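Local coordinates for oligopeptide-binding protein oppA (Lactococcus lactis, PDB 3DRF) that binds extracellular oligopeptides and serves as the receptor of the OppABCDF ABC transporter, which takes up the peptides needed for growth in milk, at residues A57-M62 with E233-V238; S43-Q48 with E227-G232; L35-Q40 with N251-E256; I274-V279 with N544-N549; K107-S112 with K217-G222. One frame throughout, in Å; residues are numbered along the deposited sequence. Where two conformers were deposited one is given.

Interaction 1 of 5, residues A57-M62 with E233-V238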
# COMPACT_ATOMS: atom_id res chain seq x y z
N ALA A 57 -5.05 2.99 1.73
CA ALA A 57 -4.93 3.91 0.62
C ALA A 57 -6.08 4.94 0.62
O ALA A 57 -5.93 6.00 0.12
CB ALA A 57 -4.90 3.11 -0.69
N THR A 58 -7.21 4.55 1.17
CA THR A 58 -8.41 5.43 1.20
C THR A 58 -8.07 6.74 1.94
O THR A 58 -8.16 7.80 1.40
CB THR A 58 -9.55 4.70 1.88
OG1 THR A 58 -9.91 3.59 1.07
CG2 THR A 58 -10.79 5.59 2.00
N PHE A 59 -7.64 6.63 3.18
CA PHE A 59 -7.34 7.86 3.93
C PHE A 59 -6.05 8.55 3.43
O PHE A 59 -5.97 9.76 3.38
CB PHE A 59 -7.28 7.65 5.46
CG PHE A 59 -7.28 8.97 6.14
CD1 PHE A 59 -8.40 9.73 6.12
CD2 PHE A 59 -6.08 9.52 6.56
CE1 PHE A 59 -8.35 11.05 6.68
CE2 PHE A 59 -6.06 10.78 7.07
CZ PHE A 59 -7.12 11.50 7.13
N ALA A 60 -5.05 7.77 3.03
CA ALA A 60 -3.86 8.37 2.45
C ALA A 60 -4.23 9.30 1.28
O ALA A 60 -3.78 10.35 1.19
CB ALA A 60 -2.87 7.28 1.98
N THR A 61 -5.16 8.85 0.45
CA THR A 61 -5.63 9.65 -0.68
C THR A 61 -6.44 10.88 -0.20
O THR A 61 -6.19 11.96 -0.62
CB THR A 61 -6.45 8.82 -1.64
OG1 THR A 61 -5.62 7.79 -2.17
CG2 THR A 61 -6.90 9.69 -2.81
N MET A 62 -7.38 10.68 0.70
CA MET A 62 -8.19 11.79 1.27
C MET A 62 -7.40 12.87 2.01
O MET A 62 -7.84 13.97 2.08
CB MET A 62 -9.30 11.23 2.17
CG MET A 62 -10.29 10.31 1.41
SD MET A 62 -11.64 9.70 2.48
CE MET A 62 -12.70 11.16 2.58
N GLU A 233 -16.59 9.63 7.73
CA GLU A 233 -17.29 10.22 6.58
C GLU A 233 -16.56 11.25 5.72
O GLU A 233 -16.52 11.12 4.53
CB GLU A 233 -18.60 10.87 7.09
CG GLU A 233 -19.59 9.93 7.76
CD GLU A 233 -20.89 10.64 8.17
OE1 GLU A 233 -21.12 11.73 7.76
OE2 GLU A 233 -21.58 10.02 8.93
N SER A 234 -16.05 12.30 6.33
CA SER A 234 -15.64 13.48 5.56
C SER A 234 -14.63 14.39 6.23
O SER A 234 -14.41 14.34 7.42
CB SER A 234 -16.92 14.32 5.24
OG SER A 234 -17.43 14.87 6.41
N ILE A 235 -14.04 15.23 5.40
CA ILE A 235 -13.13 16.30 5.82
C ILE A 235 -13.55 17.60 5.10
O ILE A 235 -13.77 17.59 3.92
CB ILE A 235 -11.68 16.03 5.36
CG1 ILE A 235 -11.19 14.61 5.74
CG2 ILE A 235 -10.73 17.13 5.87
CD1 ILE A 235 -9.97 14.14 4.95
N LYS A 236 -13.62 18.69 5.83
CA LYS A 236 -13.74 20.05 5.24
C LYS A 236 -12.38 20.71 5.34
O LYS A 236 -11.87 20.99 6.39
CB LYS A 236 -14.79 20.97 5.93
CG LYS A 236 -15.07 22.27 5.05
CD LYS A 236 -15.80 23.40 5.73
CE LYS A 236 -15.62 24.73 4.96
NZ LYS A 236 -15.50 25.99 5.77
N TYR A 237 -11.82 20.97 4.19
CA TYR A 237 -10.55 21.64 4.09
C TYR A 237 -10.69 23.16 3.77
O TYR A 237 -11.50 23.57 2.92
CB TYR A 237 -9.80 21.03 2.94
CG TYR A 237 -9.15 19.67 3.16
CD1 TYR A 237 -8.01 19.56 3.95
CD2 TYR A 237 -9.58 18.54 2.49
CE1 TYR A 237 -7.33 18.31 4.08
CE2 TYR A 237 -8.92 17.32 2.63
CZ TYR A 237 -7.81 17.23 3.42
OH TYR A 237 -7.09 16.09 3.55
N VAL A 238 -9.87 23.97 4.45
CA VAL A 238 -9.75 25.41 4.15
C VAL A 238 -8.28 25.71 3.98
O VAL A 238 -7.45 24.90 4.39
CB VAL A 238 -10.36 26.30 5.32
CG1 VAL A 238 -11.83 25.90 5.51
CG2 VAL A 238 -9.57 26.10 6.62

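Interaction 2 of 5, residues S43-Q48 with E227-G232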
# COMPACT_ATOMS: atom_id res chain seq x y z
N SER A 43 -16.49 1.03 2.99
CA SER A 43 -16.22 1.11 4.42
C SER A 43 -16.04 2.56 4.91
O SER A 43 -15.62 3.40 4.19
CB SER A 43 -14.92 0.36 4.75
OG SER A 43 -15.07 -1.02 4.59
N PRO A 44 -16.32 2.81 6.17
CA PRO A 44 -16.07 4.13 6.75
C PRO A 44 -14.59 4.53 6.63
O PRO A 44 -13.69 3.74 6.76
CB PRO A 44 -16.46 3.94 8.24
CG PRO A 44 -17.35 2.79 8.26
CD PRO A 44 -16.94 1.88 7.12
N MET A 45 -14.40 5.82 6.44
CA MET A 45 -13.08 6.42 6.48
C MET A 45 -12.43 6.19 7.86
O MET A 45 -13.06 6.26 8.86
CB MET A 45 -13.31 7.94 6.26
CG MET A 45 -12.05 8.71 6.24
SD MET A 45 -12.32 10.49 6.13
CE MET A 45 -12.98 10.91 7.80
N LYS A 46 -11.15 5.91 7.87
CA LYS A 46 -10.36 5.78 9.10
C LYS A 46 -9.37 6.93 9.10
O LYS A 46 -8.29 6.85 8.58
CB LYS A 46 -9.62 4.44 9.14
CG LYS A 46 -10.53 3.29 9.33
CD LYS A 46 -9.73 2.02 9.34
CE LYS A 46 -8.54 2.01 10.38
NZ LYS A 46 -9.02 2.11 11.71
N ALA A 47 -9.79 8.05 9.67
CA ALA A 47 -8.91 9.23 9.77
C ALA A 47 -7.69 8.92 10.65
O ALA A 47 -7.84 8.57 11.74
CB ALA A 47 -9.63 10.45 10.34
N GLN A 48 -6.53 9.04 10.05
CA GLN A 48 -5.22 8.89 10.78
C GLN A 48 -4.20 9.73 10.03
O GLN A 48 -3.80 9.40 8.95
CB GLN A 48 -4.79 7.42 10.85
CG GLN A 48 -3.42 7.23 11.60
CD GLN A 48 -3.34 8.12 12.86
OE1 GLN A 48 -2.60 9.03 12.92
NE2 GLN A 48 -4.12 7.76 13.87
N GLU A 227 -10.33 21.77 8.68
CA GLU A 227 -11.06 22.57 9.67
C GLU A 227 -12.03 21.72 10.46
O GLU A 227 -12.23 21.95 11.66
CB GLU A 227 -11.80 23.72 8.98
CG GLU A 227 -12.59 24.61 9.93
CD GLU A 227 -11.71 25.58 10.72
OE1 GLU A 227 -10.50 25.67 10.43
OE2 GLU A 227 -12.24 26.25 11.63
N ASN A 228 -12.65 20.76 9.82
CA ASN A 228 -13.51 19.78 10.47
C ASN A 228 -13.35 18.39 9.87
O ASN A 228 -13.16 18.24 8.66
CB ASN A 228 -14.98 20.22 10.39
CG ASN A 228 -15.88 19.43 11.31
OD1 ASN A 228 -16.78 18.72 10.86
ND2 ASN A 228 -15.64 19.54 12.61
N VAL A 229 -13.49 17.41 10.71
CA VAL A 229 -13.44 16.02 10.30
C VAL A 229 -14.63 15.30 10.95
O VAL A 229 -14.78 15.33 12.13
CB VAL A 229 -12.13 15.36 10.78
CG1 VAL A 229 -12.14 13.88 10.44
CG2 VAL A 229 -10.93 16.03 10.18
N VAL A 230 -15.47 14.67 10.13
CA VAL A 230 -16.58 13.87 10.60
C VAL A 230 -16.14 12.41 10.51
O VAL A 230 -15.98 11.88 9.44
CB VAL A 230 -17.86 14.12 9.75
CG1 VAL A 230 -19.00 13.20 10.17
CG2 VAL A 230 -18.31 15.59 9.85
N ALA A 231 -15.91 11.82 11.66
CA ALA A 231 -15.38 10.47 11.74
C ALA A 231 -16.13 9.53 10.82
O ALA A 231 -17.32 9.49 10.80
CB ALA A 231 -15.42 9.97 13.19
N GLY A 232 -15.38 8.78 10.04
CA GLY A 232 -15.96 7.77 9.18
C GLY A 232 -16.48 8.31 7.84
O GLY A 232 -16.75 7.56 6.98
O HOH W 1 -12.49 8.51 11.00

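Interaction 3 of 5, residues L35-Q40 with N251-E256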
# COMPACT_ATOMS: atom_id res chain seq x y z
N LEU A 35 -14.72 23.22 -3.94
CA LEU A 35 -14.63 21.96 -4.67
C LEU A 35 -15.20 20.82 -3.84
O LEU A 35 -15.06 20.81 -2.66
CB LEU A 35 -13.14 21.69 -4.99
CG LEU A 35 -12.81 20.47 -5.89
CD1 LEU A 35 -13.12 20.83 -7.34
CD2 LEU A 35 -11.34 20.17 -5.77
N LYS A 36 -15.84 19.90 -4.50
CA LYS A 36 -16.42 18.73 -3.85
C LYS A 36 -15.77 17.47 -4.42
O LYS A 36 -15.91 17.19 -5.58
CB LYS A 36 -17.93 18.66 -4.10
CG LYS A 36 -18.69 19.84 -3.36
CD LYS A 36 -20.13 19.59 -3.46
CE LYS A 36 -20.41 19.77 -4.89
NZ LYS A 36 -21.92 19.66 -5.19
N VAL A 37 -15.08 16.71 -3.58
CA VAL A 37 -14.37 15.50 -3.97
C VAL A 37 -14.86 14.33 -3.14
O VAL A 37 -15.19 14.48 -2.01
CB VAL A 37 -12.82 15.68 -3.75
CG1 VAL A 37 -12.03 14.54 -4.40
CG2 VAL A 37 -12.33 17.00 -4.33
N ALA A 38 -14.87 13.15 -3.73
CA ALA A 38 -15.09 11.90 -3.02
C ALA A 38 -14.04 10.83 -3.36
O ALA A 38 -13.44 10.84 -4.39
CB ALA A 38 -16.55 11.35 -3.26
N TYR A 39 -13.93 9.90 -2.43
CA TYR A 39 -13.23 8.63 -2.63
C TYR A 39 -14.24 7.49 -2.51
O TYR A 39 -14.99 7.45 -1.59
CB TYR A 39 -12.06 8.48 -1.61
CG TYR A 39 -11.10 7.38 -1.98
CD1 TYR A 39 -9.92 7.65 -2.67
CD2 TYR A 39 -11.39 6.05 -1.70
CE1 TYR A 39 -9.07 6.61 -3.02
CE2 TYR A 39 -10.56 5.07 -2.03
CZ TYR A 39 -9.42 5.36 -2.71
OH TYR A 39 -8.58 4.32 -3.04
N GLN A 40 -14.20 6.60 -3.48
CA GLN A 40 -15.10 5.46 -3.47
C GLN A 40 -14.65 4.41 -2.45
O GLN A 40 -13.60 3.85 -2.52
CB GLN A 40 -15.19 4.84 -4.87
CG GLN A 40 -16.30 3.75 -4.94
CD GLN A 40 -16.38 3.17 -6.33
OE1 GLN A 40 -15.66 2.26 -6.66
NE2 GLN A 40 -17.27 3.71 -7.13
N ASN A 251 -11.33 28.43 -2.24
CA ASN A 251 -11.78 28.74 -0.90
C ASN A 251 -11.92 27.51 -0.01
O ASN A 251 -11.62 27.61 1.14
CB ASN A 251 -13.11 29.52 -0.97
CG ASN A 251 -13.61 29.97 0.40
OD1 ASN A 251 -12.99 30.75 1.06
ND2 ASN A 251 -14.69 29.42 0.81
N SER A 252 -12.40 26.39 -0.54
CA SER A 252 -12.54 25.20 0.31
C SER A 252 -12.56 23.96 -0.57
O SER A 252 -12.78 24.04 -1.74
CB SER A 252 -13.79 25.26 1.17
OG SER A 252 -14.95 24.97 0.41
N ILE A 253 -12.33 22.83 0.07
CA ILE A 253 -12.53 21.50 -0.51
C ILE A 253 -13.24 20.61 0.49
O ILE A 253 -12.78 20.53 1.58
CB ILE A 253 -11.17 20.80 -0.88
CG1 ILE A 253 -10.35 21.65 -1.85
CG2 ILE A 253 -11.46 19.36 -1.48
CD1 ILE A 253 -8.83 21.24 -1.96
N THR A 254 -14.31 19.94 0.10
CA THR A 254 -14.90 18.91 0.95
C THR A 254 -14.46 17.56 0.34
O THR A 254 -14.39 17.39 -0.88
CB THR A 254 -16.42 19.06 1.03
OG1 THR A 254 -16.98 18.91 -0.29
CG2 THR A 254 -16.74 20.43 1.59
N TYR A 255 -14.12 16.63 1.19
CA TYR A 255 -13.64 15.32 0.73
C TYR A 255 -14.40 14.27 1.52
O TYR A 255 -14.31 14.26 2.71
CB TYR A 255 -12.11 15.20 0.92
CG TYR A 255 -11.36 14.39 -0.15
CD1 TYR A 255 -11.86 13.24 -0.69
CD2 TYR A 255 -10.16 14.81 -0.60
CE1 TYR A 255 -11.17 12.52 -1.63
CE2 TYR A 255 -9.46 14.10 -1.56
CZ TYR A 255 -9.98 12.97 -2.07
OH TYR A 255 -9.32 12.29 -3.05
N GLU A 256 -15.19 13.44 0.83
CA GLU A 256 -16.15 12.53 1.45
C GLU A 256 -15.96 11.11 0.97
O GLU A 256 -15.63 10.93 -0.17
CB GLU A 256 -17.63 12.98 1.15
CG GLU A 256 -17.98 14.40 1.55
CD GLU A 256 -19.46 14.70 1.39
OE1 GLU A 256 -20.20 13.99 0.73
OE2 GLU A 256 -19.82 15.69 1.97
O HOH W 2 -16.28 22.70 -0.79
O HOH W 3 -17.38 16.44 -1.22

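Interaction 4 of 5, residues I274-V279 with N544-N549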
# COMPACT_ATOMS: atom_id res chain seq x y z
N ILE A 274 -15.23 15.56 -8.49
CA ILE A 274 -14.19 14.55 -8.76
C ILE A 274 -14.52 13.36 -7.88
O ILE A 274 -14.84 13.56 -6.75
CB ILE A 274 -12.81 15.11 -8.37
CG1 ILE A 274 -12.45 16.38 -9.18
CG2 ILE A 274 -11.73 14.03 -8.48
CD1 ILE A 274 -11.19 17.04 -8.75
N ILE A 275 -14.40 12.13 -8.40
CA ILE A 275 -14.37 10.91 -7.58
C ILE A 275 -13.14 10.07 -7.91
O ILE A 275 -12.90 9.74 -9.02
CB ILE A 275 -15.65 10.03 -7.74
CG1 ILE A 275 -16.96 10.87 -7.52
CG2 ILE A 275 -15.55 8.85 -6.79
CD1 ILE A 275 -18.22 10.08 -7.69
N ASN A 276 -12.36 9.80 -6.87
CA ASN A 276 -11.15 8.96 -6.96
C ASN A 276 -11.44 7.55 -6.48
O ASN A 276 -12.30 7.34 -5.68
CB ASN A 276 -10.01 9.62 -6.15
CG ASN A 276 -9.51 10.89 -6.83
OD1 ASN A 276 -9.16 10.86 -7.99
ND2 ASN A 276 -9.52 11.99 -6.11
N GLY A 277 -10.67 6.61 -6.98
CA GLY A 277 -10.77 5.21 -6.57
C GLY A 277 -11.90 4.39 -7.16
O GLY A 277 -12.19 3.35 -6.67
N MET A 278 -12.52 4.88 -8.23
CA MET A 278 -13.64 4.13 -8.80
C MET A 278 -13.24 2.82 -9.44
O MET A 278 -12.24 2.76 -10.09
CB MET A 278 -14.42 5.00 -9.81
CG MET A 278 -15.14 6.15 -9.14
SD MET A 278 -16.16 7.10 -10.33
CE MET A 278 -17.49 5.92 -10.69
N VAL A 279 -14.06 1.80 -9.22
CA VAL A 279 -13.81 0.44 -9.70
C VAL A 279 -13.86 0.38 -11.25
O VAL A 279 -14.58 1.09 -11.91
CB VAL A 279 -14.82 -0.57 -9.09
CG1 VAL A 279 -14.48 -0.83 -7.60
CG2 VAL A 279 -16.29 -0.19 -9.32
N ASN A 544 -5.71 3.27 -13.60
CA ASN A 544 -6.66 4.09 -12.85
C ASN A 544 -7.38 5.08 -13.79
O ASN A 544 -6.84 5.46 -14.80
CB ASN A 544 -5.91 4.92 -11.77
CG ASN A 544 -5.45 4.08 -10.58
OD1 ASN A 544 -5.99 3.08 -10.31
ND2 ASN A 544 -4.41 4.51 -9.96
N TYR A 545 -8.57 5.51 -13.38
CA TYR A 545 -9.28 6.61 -14.04
C TYR A 545 -9.95 7.45 -12.97
O TYR A 545 -10.30 6.97 -11.95
CB TYR A 545 -10.31 6.10 -15.06
CG TYR A 545 -11.54 5.43 -14.43
CD1 TYR A 545 -12.72 6.13 -14.26
CD2 TYR A 545 -11.51 4.09 -14.06
CE1 TYR A 545 -13.82 5.56 -13.75
CE2 TYR A 545 -12.62 3.50 -13.49
CZ TYR A 545 -13.78 4.24 -13.35
OH TYR A 545 -14.88 3.65 -12.86
N THR A 546 -10.14 8.73 -13.29
CA THR A 546 -10.84 9.67 -12.41
C THR A 546 -11.70 10.58 -13.28
O THR A 546 -11.20 11.27 -14.10
CB THR A 546 -9.81 10.55 -11.67
OG1 THR A 546 -9.13 9.71 -10.72
CG2 THR A 546 -10.50 11.72 -10.88
N PRO A 547 -13.00 10.59 -13.09
CA PRO A 547 -13.82 11.61 -13.75
C PRO A 547 -13.73 12.99 -13.04
O PRO A 547 -13.66 13.09 -11.86
CB PRO A 547 -15.25 11.04 -13.62
CG PRO A 547 -15.24 10.27 -12.34
CD PRO A 547 -13.82 9.70 -12.23
N VAL A 548 -13.70 14.02 -13.86
CA VAL A 548 -13.54 15.40 -13.42
C VAL A 548 -14.59 16.27 -14.11
O VAL A 548 -14.64 16.32 -15.30
CB VAL A 548 -12.12 15.94 -13.76
CG1 VAL A 548 -11.99 17.36 -13.26
CG2 VAL A 548 -11.03 15.02 -13.13
N ASN A 549 -15.43 16.95 -13.34
CA ASN A 549 -16.47 17.85 -13.90
C ASN A 549 -15.77 18.89 -14.75
O ASN A 549 -14.74 19.39 -14.43
CB ASN A 549 -17.25 18.51 -12.74
CG ASN A 549 -18.37 19.40 -13.21
OD1 ASN A 549 -18.17 20.41 -13.82
ND2 ASN A 549 -19.56 19.02 -12.86
O HOH W 4 -12.05 7.24 -9.79
O HOH W 5 -8.81 6.93 -9.30
O HOH W 6 -9.90 4.23 -10.84

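Interaction 5 of 5, residues K107-S112 with K217-G222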
# COMPACT_ATOMS: atom_id res chain seq x y z
N LYS A 107 6.12 25.35 8.42
CA LYS A 107 5.36 25.41 9.67
C LYS A 107 4.22 24.38 9.69
O LYS A 107 3.77 23.92 8.70
CB LYS A 107 4.78 26.85 9.80
CG LYS A 107 5.85 27.96 9.96
CD LYS A 107 5.14 29.33 10.08
CE LYS A 107 6.19 30.40 10.18
NZ LYS A 107 6.89 30.08 11.43
N TRP A 108 3.80 24.07 10.88
CA TRP A 108 2.51 23.39 11.13
C TRP A 108 1.34 24.39 11.01
O TRP A 108 1.54 25.60 11.04
CB TRP A 108 2.49 22.83 12.59
CG TRP A 108 3.54 21.71 12.76
CD1 TRP A 108 4.73 21.82 13.39
CD2 TRP A 108 3.50 20.39 12.19
NE1 TRP A 108 5.43 20.64 13.31
CE2 TRP A 108 4.70 19.76 12.55
CE3 TRP A 108 2.54 19.67 11.48
CZ2 TRP A 108 4.97 18.42 12.22
CZ3 TRP A 108 2.81 18.35 11.13
CH2 TRP A 108 4.04 17.74 11.51
N SER A 109 0.14 23.83 10.91
CA SER A 109 -1.06 24.64 10.67
C SER A 109 -1.50 25.48 11.91
O SER A 109 -2.41 26.23 11.82
CB SER A 109 -2.18 23.75 10.18
OG SER A 109 -2.33 22.65 11.06
N ASP A 110 -0.82 25.32 13.02
CA ASP A 110 -1.02 26.21 14.19
C ASP A 110 0.06 27.32 14.21
O ASP A 110 0.11 28.05 15.17
CB ASP A 110 -1.01 25.40 15.48
CG ASP A 110 0.36 24.92 15.87
OD1 ASP A 110 1.24 24.86 15.04
OD2 ASP A 110 0.55 24.57 17.03
N GLY A 111 0.90 27.42 13.17
CA GLY A 111 1.94 28.46 13.11
C GLY A 111 3.29 28.09 13.75
O GLY A 111 4.25 28.81 13.58
N SER A 112 3.37 26.94 14.42
CA SER A 112 4.62 26.47 15.02
C SER A 112 5.59 25.91 13.96
O SER A 112 5.18 25.57 12.88
CB SER A 112 4.35 25.43 16.11
OG SER A 112 3.80 24.23 15.53
N LYS A 217 -8.61 16.29 14.93
CA LYS A 217 -8.03 17.59 15.30
C LYS A 217 -6.49 17.57 15.18
O LYS A 217 -5.82 17.82 16.10
CB LYS A 217 -8.41 17.97 16.78
CG LYS A 217 -9.94 18.28 17.00
CD LYS A 217 -10.20 18.86 18.42
CE LYS A 217 -10.00 17.92 19.70
NZ LYS A 217 -10.36 18.40 21.13
N PRO A 218 -6.00 17.22 13.97
CA PRO A 218 -4.55 17.15 13.77
C PRO A 218 -3.90 18.50 13.47
O PRO A 218 -4.61 19.41 13.21
CB PRO A 218 -4.45 16.24 12.52
CG PRO A 218 -5.66 16.73 11.66
CD PRO A 218 -6.75 16.99 12.71
N LEU A 219 -2.59 18.60 13.53
CA LEU A 219 -1.83 19.60 12.78
C LEU A 219 -1.30 19.00 11.47
O LEU A 219 -0.93 17.84 11.41
CB LEU A 219 -0.64 20.16 13.59
CG LEU A 219 -0.99 20.75 14.97
CD1 LEU A 219 0.27 21.39 15.62
CD2 LEU A 219 -2.12 21.82 14.82
N VAL A 220 -1.25 19.85 10.45
CA VAL A 220 -0.73 19.45 9.13
C VAL A 220 0.16 20.54 8.57
O VAL A 220 0.30 21.61 9.10
CB VAL A 220 -1.86 19.11 8.13
CG1 VAL A 220 -2.81 18.05 8.74
CG2 VAL A 220 -2.67 20.40 7.76
N THR A 221 0.78 20.19 7.47
CA THR A 221 1.78 21.06 6.82
C THR A 221 1.41 21.47 5.36
O THR A 221 2.09 22.23 4.77
CB THR A 221 3.19 20.38 6.76
OG1 THR A 221 3.16 19.24 5.88
CG2 THR A 221 3.68 19.97 8.17
N GLY A 222 0.34 20.94 4.82
CA GLY A 222 0.01 21.10 3.42
C GLY A 222 -0.72 22.42 3.08
O GLY A 222 -0.93 23.25 3.90
O HOH W 7 2.44 24.47 6.40
O HOH W 8 -4.80 21.41 11.15

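Interaction 1 of 5, residues A57-M62 with E233-V238
Y237 carries its CG beside the backbone N and opposed to the carbonyl carbon (chi1 -77°), which lays the ring across to the last residue of helix 57-62, M62. There the phenol OH donates a 2.7 Å hydrogen bond to M62 O, in the carbonyl plane and on a lone pair. Tyrosine suits the place because it pairs a long apolar ring with a donor for a carbonyl at the end of a helix. The ring is steadied within its own strand: I235 CG2 lies 3.6 Å above the Y237 ring plane, over its centre. The other branch of I235 reaches the helix, where its CD1 sits 3.6 Å from M62 O, 3.9 Å from F59 CE1 and 4.1 Å from M62 CB. F59 and I235 cross at about a right angle, with the CD1 methyl at the ring. M62 runs extended and then bends at chi3 (77°), which brings CE to within 4.3 Å of E233 O; a flexible thioether can follow the sheet surface in this way. Inside the helix, A57 O takes both T61 N and T61 OG1, from opposite faces of its plane, and the A57 backbone bonds to the bound peptide.

Helix 57-62 runs 13° from the direction of strand 234-238, with 10.8 Å between the two axes. The strand is flanked in the sheet by strand 252-258, bonded through Y255 and I253, and strand 224-230, through E227 and N228. M62 also rests on Y39 of strand 34-40 and on Y255 and V257 of strand 252-258.

Interaction 2 of 5, residues S43-Q48 with E227-G232
The carbonyl group of G232 is the flat group that meets P44 and M45. M45 N stands well above its plane and not on a lone pair, yet the hydrogen bond from M45 N to G232 O is 3.0 Å long. P44 adds its CA to the same oxygen, with P44 CA 3.5 Å from G232 O, and its CB rests near G232 CA. In return G232 CA approaches M45 O at 3.3 Å, a fairly straight CA-H...O contact (157° at H). Glycine fits here: at phi 84° a CB would be jammed against the carbonyl O of A231 and would come close to P44 CB.

M45 holds CG anti to the backbone N (chi1 -179°) and reaches across to the other chain until CE lies 3.6 Å from V230 O and 4.1 Å from V229 CG1. A47 CB touches the same V229 branch. F59 and M62 of helix 57-62 pack on M45, and F59 on A47 too.

One water bridges the chains as well, donating to M45 O and accepting from A47 N and G232 N. Polar backbone and water bonds thus combine with an apolar M45-V229-A47 patch to hold the loop after strand 34-40 to the loop that follows strand 224-230.

Interaction 3 of 5, residues L35-Q40 with N251-E256
V37 and Y255 form the centre of the pairing: V37 CG1 lies over one face of the Y255 ring, 3.7 Å from its centroid, in a CH-pi contact displaced toward the rim. At the edge of that ring, in its plane, comes Y39 N. The other V37 branch, CG2, meets I253 CG2 at 3.8 Å, the two side chains pointing the same way. A beta-branched residue thus serves two neighbours on one face. On the face of K36 and A38, K36 CG lies alongside T254 OG1 at 3.6 Å.

What sets these neighbours in register is a parallel ladder of five backbone bonds, running from L35 N to S252 O through to Y39 N to E256 O; L35 and V37 each use both N and O. Two waters sit beside it, bridging ladder carbonyls to hydroxyls. One donates to L35 O and S252 OG; the other donates to V37 O and lies 2.7 Å from T254 OG1.

Further out, Y255 OH is held by N276, E256 OE1 by Y272 and S252 OG by N34.

Strand 34-40 lies in the sheet between 252-258 and 274-276, parallel to both. The chain leaves 252-258, passes through helix 263-268 and returns in 274-276, a beta-alpha-beta crossover that spans strand 34-40. Helix 57-62 covers Y39 and Y255, its T61 touching both.

Interaction 4 of 5, residues I274-V279 with N544-N549
The outer strand 274-276 of the five-stranded mixed sheet runs against residues 544-549, the end of the long strand 536-549, nearly antiparallel, in a pairing reduced to a single bridge, I274 with V548. P547 has no N-H to offer, and no direct backbone hydrogen bond crosses the contact.

Direct hydrogen bonds come from two side chains. T546 OG1 donates to N276 OD1 at 3.0 Å, in the carbonyl plane, while N276 ND2 is turned to Y255 OH; an asparagine can thus accept and donate at once. Y545 OH donates to V279 O at 2.7 Å, from above the carbonyl plane. Y545 reaches it with CG set between its backbone N and carbonyl carbon (chi1 71°).

Waters replace the missing ladder. One is gripped by I275 O, M278 N and Y545 O; a second links G277 N with Y545 O, and a third links M278 O with Y545 N.

Among the apolar contacts, M278 crosses Y545 at about a right angle, M278 CB 3.7 Å from Y545 CZ, and its sulfur makes an oblique Met-aromatic contact with that ring. M278 SD rests 3.9 Å from P547 CG, with L267 of helix 263-268 against both residues. I274 CG2 meets T546 CG2 at 3.6 Å.

I275 N and P547 O are buried by the contact with no hydrogen-bond partner, although I274 CA directs its hydrogen at P547 O, CA to O 3.5 Å.

Interaction 5 of 5, residues K107-S112 with K217-G222
W108 and T221 lie side by side, pointing the same way, where a type I beta turn from W108 to G111 meets the loop leading to strand 224-230. T221 CG2 stands over one face of the indole, 3.8 Å from the centroid of the six-membered ring and offset toward the rim, a CH-pi contact. Threonine divides its branches: the methyl covers the ring while OG1 bonds to D70. W108 is likewise two-sided, for its NE1 is held by D118, which helps to orient the ring. L219 CB touches the same ring system, 3.8 Å from W108 CE3.

S109 faces V220 with its hydroxyl. Its OG is set between the backbone N and the carbonyl carbon (chi1 52°), and in that position it accepts a nearly straight bond from V220 N, 3.1 Å long (173°). S109 N returns a weak bond to V220 O. Serine suits the place because its short hydroxyl, folded back by chi1, reaches V220 N. A water next to S109 OG also donates to P218 O, carrying the link two residues further back.

L219 and D110 cross obliquely. L219 CD1 lies 3.5 Å from D110 CG, so the carboxylate is lined by a methyl, while OD1 bonds within its own loop. D110 OD1 accepts from S112 N, which completes an Asx turn. At the phi of G111, 88°, a side chain would collide with the carbonyl O of D110, which suits glycine. The same OD1 takes S112 OG on its syn lone pair, at 2.7 Å.

Overall arrangement
Interactions 1, 2, 3 and 4 all reach one mixed sheet, in which strand 34-40 lies between 252-258 and 274-276, and 234-239 between 252-258 and 224-230. Interactions 1 and 2 have centres about 7 Å apart, 1 and 3 about 8 Å and 3 and 4 about 12 Å, each pair in touch: K236 bonds to E227 and N228, Y237 to I253, and A38 to N276. Interaction 4 joins the edge of this sheet to strand 536-549 of the second large sheet. Interaction 5 lies about 16 Å from interaction 1 and 29 Å from interaction 4, centre to centre. Helix 57-62 of interaction 1 borders the peptide in this venus fly-trap.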